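Local coordinates for protein ElaA (PDB 5Z6N) that probably acts as an N-acetyltransferase of the GNAT superfamily, transferring an acetyl group from acetyl coenzyme A, at residues V60-I65 and I77-V82. Numbering follows the deposited sequence.
Sequences VAYARI and IGRVIV
CG of Tyr-62 stands anti to the backbone N (chi1 171°), which lays the ring alongside CB of Arg-79; the Arg-79 chain then bends at chi2 and chi3, and that of Arg-64 runs extended from CG to NE, so that their guanidinium groups come together on the same face. The setting is a beta bulge in the antiparallel hairpin of strands 59-67 and 75-82, part of the central sheet of the GNAT fold, and it illustrates how one inserted residue redirects a side chain. Tyr-62 and Ile-81 form a hydrogen-bonded pair, Tyr-62 N giving to Ile-81 O at 3.1 Å and Ile-81 N returning to Tyr-62 O at 2.9 Å. Beyond the bulge Arg-64 resumes the pattern with Gly-78, its N reaching Gly-78 O almost straight (172° at the hydrogen). Arg-79, with positive phi, is thereby turned toward strand 59-67, and its CB lies 3.6 Å from CE2 of Tyr-62, in plane at the ring edge. Ile-81 adds an apolar neighbour to the ring and packs on helix 14-31, whereas Ala-63, beside Val-80, meets Leu-95 of helix 91-106; the hairpin is thus sandwiched between helices. The two guanidinium groups lie side by side with planes 49° apart, a pairing of like charges probably offset by the nearby carboxylates: Arg-64 forms salt bridges with Asp-40 and Asp-43, and Arg-79 with Asp-38. A leucine in place of Arg-64 would probably leave Asp-43 and Asp-40 without this salt-bridge partner and the guanidinium of Arg-79 without the flat group packed over its face. As modelled, Arg-64 CZ sits 3.6 Å above the guanidinium plane of Arg-79, offset toward its rim.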
loop_
_atom_site.group_PDB
_atom_site.type_symbol
_atom_site.label_atom_id
_atom_site.label_comp_id
_atom_site.label_asym_id
_atom_site.label_seq_id
_atom_site.Cartn_x
_atom_site.Cartn_y
_atom_site.Cartn_z
ATOM N N VAL B 60 -12.527 8.726 3.782
ATOM C CA VAL B 60 -13.000 8.402 5.120
ATOM C C VAL B 60 -13.897 7.170 5.135
ATOM O O VAL B 60 -14.509 6.870 6.160
ATOM C CB VAL B 60 -13.720 9.610 5.752
ATOM C CG1 VAL B 60 -12.774 10.805 5.832
ATOM C CG2 VAL B 60 -14.962 9.964 4.952
ATOM N N ALA B 61 -13.984 6.446 4.020
ATOM C CA ALA B 61 -14.793 5.238 3.928
ATOM C C ALA B 61 -14.403 4.488 2.666
ATOM O O ALA B 61 -14.141 5.108 1.633
ATOM C CB ALA B 61 -16.293 5.562 3.910
ATOM N N TYR B 62 -14.375 3.159 2.749
ATOM C CA TYR B 62 -13.891 2.359 1.634
ATOM C C TYR B 62 -14.371 0.922 1.767
ATOM O O TYR B 62 -14.495 0.399 2.878
ATOM C CB TYR B 62 -12.357 2.386 1.552
ATOM C CG TYR B 62 -11.781 1.407 0.544
ATOM C CD1 TYR B 62 -11.596 1.783 -0.770
ATOM C CD2 TYR B 62 -11.445 0.108 0.904
ATOM C CE1 TYR B 62 -11.090 0.914 -1.698
ATOM C CE2 TYR B 62 -10.940 -0.771 -0.017
ATOM C CZ TYR B 62 -10.763 -0.362 -1.319
ATOM O OH TYR B 62 -10.254 -1.227 -2.257
ATOM N N ALA B 63 -14.615 0.288 0.620
ATOM C CA ALA B 63 -14.840 -1.147 0.538
ATOM C C ALA B 63 -14.583 -1.586 -0.895
ATOM O O ALA B 63 -14.819 -0.828 -1.840
ATOM C CB ALA B 63 -16.256 -1.530 0.977
ATOM N N ARG B 64 -14.081 -2.809 -1.050
ATOM C CA ARG B 64 -13.815 -3.367 -2.365
ATOM C C ARG B 64 -14.651 -4.623 -2.577
ATOM O O ARG B 64 -15.053 -5.303 -1.624
ATOM C CB ARG B 64 -12.323 -3.685 -2.570
ATOM C CG ARG B 64 -11.955 -5.142 -2.353
ATOM C CD ARG B 64 -10.463 -5.383 -2.616
ATOM N NE ARG B 64 -10.005 -6.581 -1.935
ATOM C CZ ARG B 64 -8.744 -6.996 -1.946
ATOM N NH1 ARG B 64 -7.821 -6.312 -2.612
ATOM N NH2 ARG B 64 -8.394 -8.100 -1.299
ATOM N N ILE B 65 -14.902 -4.915 -3.849
ATOM C CA ILE B 65 -15.821 -5.962 -4.264
ATOM C C ILE B 65 -15.092 -6.875 -5.237
ATOM O O ILE B 65 -14.640 -6.423 -6.297
ATOM C CB ILE B 65 -17.077 -5.371 -4.919
ATOM C CG1 ILE B 65 -17.755 -4.365 -3.986
ATOM C CG2 ILE B 65 -18.019 -6.466 -5.323
ATOM C CD1 ILE B 65 -18.874 -3.608 -4.651
ATOM N N ILE B 77 -17.354 -9.092 -0.508
ATOM C CA ILE B 77 -17.119 -7.760 0.036
ATOM C C ILE B 77 -16.000 -7.866 1.063
ATOM O O ILE B 77 -15.954 -8.824 1.842
ATOM C CB ILE B 77 -18.391 -7.164 0.670
ATOM C CG1 ILE B 77 -19.479 -6.967 -0.381
ATOM C CG2 ILE B 77 -18.089 -5.842 1.358
ATOM C CD1 ILE B 77 -20.745 -6.367 0.188
ATOM N N GLY B 78 -15.092 -6.896 1.053
ATOM C CA GLY B 78 -13.994 -6.902 2.001
ATOM C C GLY B 78 -13.344 -5.539 2.075
ATOM O O GLY B 78 -13.680 -4.623 1.319
ATOM N N ARG B 79 -12.394 -5.425 3.011
ATOM C CA ARG B 79 -11.635 -4.193 3.260
ATOM C C ARG B 79 -12.530 -3.061 3.768
ATOM O O ARG B 79 -12.259 -1.882 3.522
ATOM C CB ARG B 79 -10.864 -3.746 2.012
ATOM C CG ARG B 79 -9.852 -4.746 1.499
ATOM C CD ARG B 79 -8.943 -5.228 2.616
ATOM N NE ARG B 79 -7.594 -5.511 2.144
ATOM C CZ ARG B 79 -7.209 -6.697 1.682
ATOM N NH1 ARG B 79 -5.965 -6.880 1.274
ATOM N NH2 ARG B 79 -8.072 -7.697 1.598
ATOM N N VAL B 80 -13.587 -3.408 4.500
ATOM C CA VAL B 80 -14.596 -2.433 4.904
ATOM C C VAL B 80 -14.002 -1.488 5.942
ATOM O O VAL B 80 -13.556 -1.923 7.011
ATOM C CB VAL B 80 -15.845 -3.141 5.445
ATOM C CG1 VAL B 80 -16.891 -2.120 5.890
ATOM C CG2 VAL B 80 -16.406 -4.100 4.388
ATOM N N ILE B 81 -13.992 -0.188 5.633
ATOM C CA ILE B 81 -13.346 0.803 6.488
ATOM C C ILE B 81 -14.231 2.026 6.665
ATOM O O ILE B 81 -14.888 2.482 5.723
ATOM C CB ILE B 81 -11.978 1.255 5.935
ATOM C CG1 ILE B 81 -11.065 0.060 5.677
ATOM C CG2 ILE B 81 -11.316 2.209 6.911
ATOM C CD1 ILE B 81 -9.749 0.443 5.059
ATOM N N VAL B 82 -14.239 2.550 7.888
ATOM C CA VAL B 82 -14.554 3.940 8.182
ATOM C C VAL B 82 -13.349 4.531 8.901
ATOM O O VAL B 82 -12.766 3.884 9.779
ATOM C CB VAL B 82 -15.826 4.077 9.042
ATOM C CG1 VAL B 82 -16.017 5.520 9.475
ATOM C CG2 VAL B 82 -17.043 3.564 8.288
#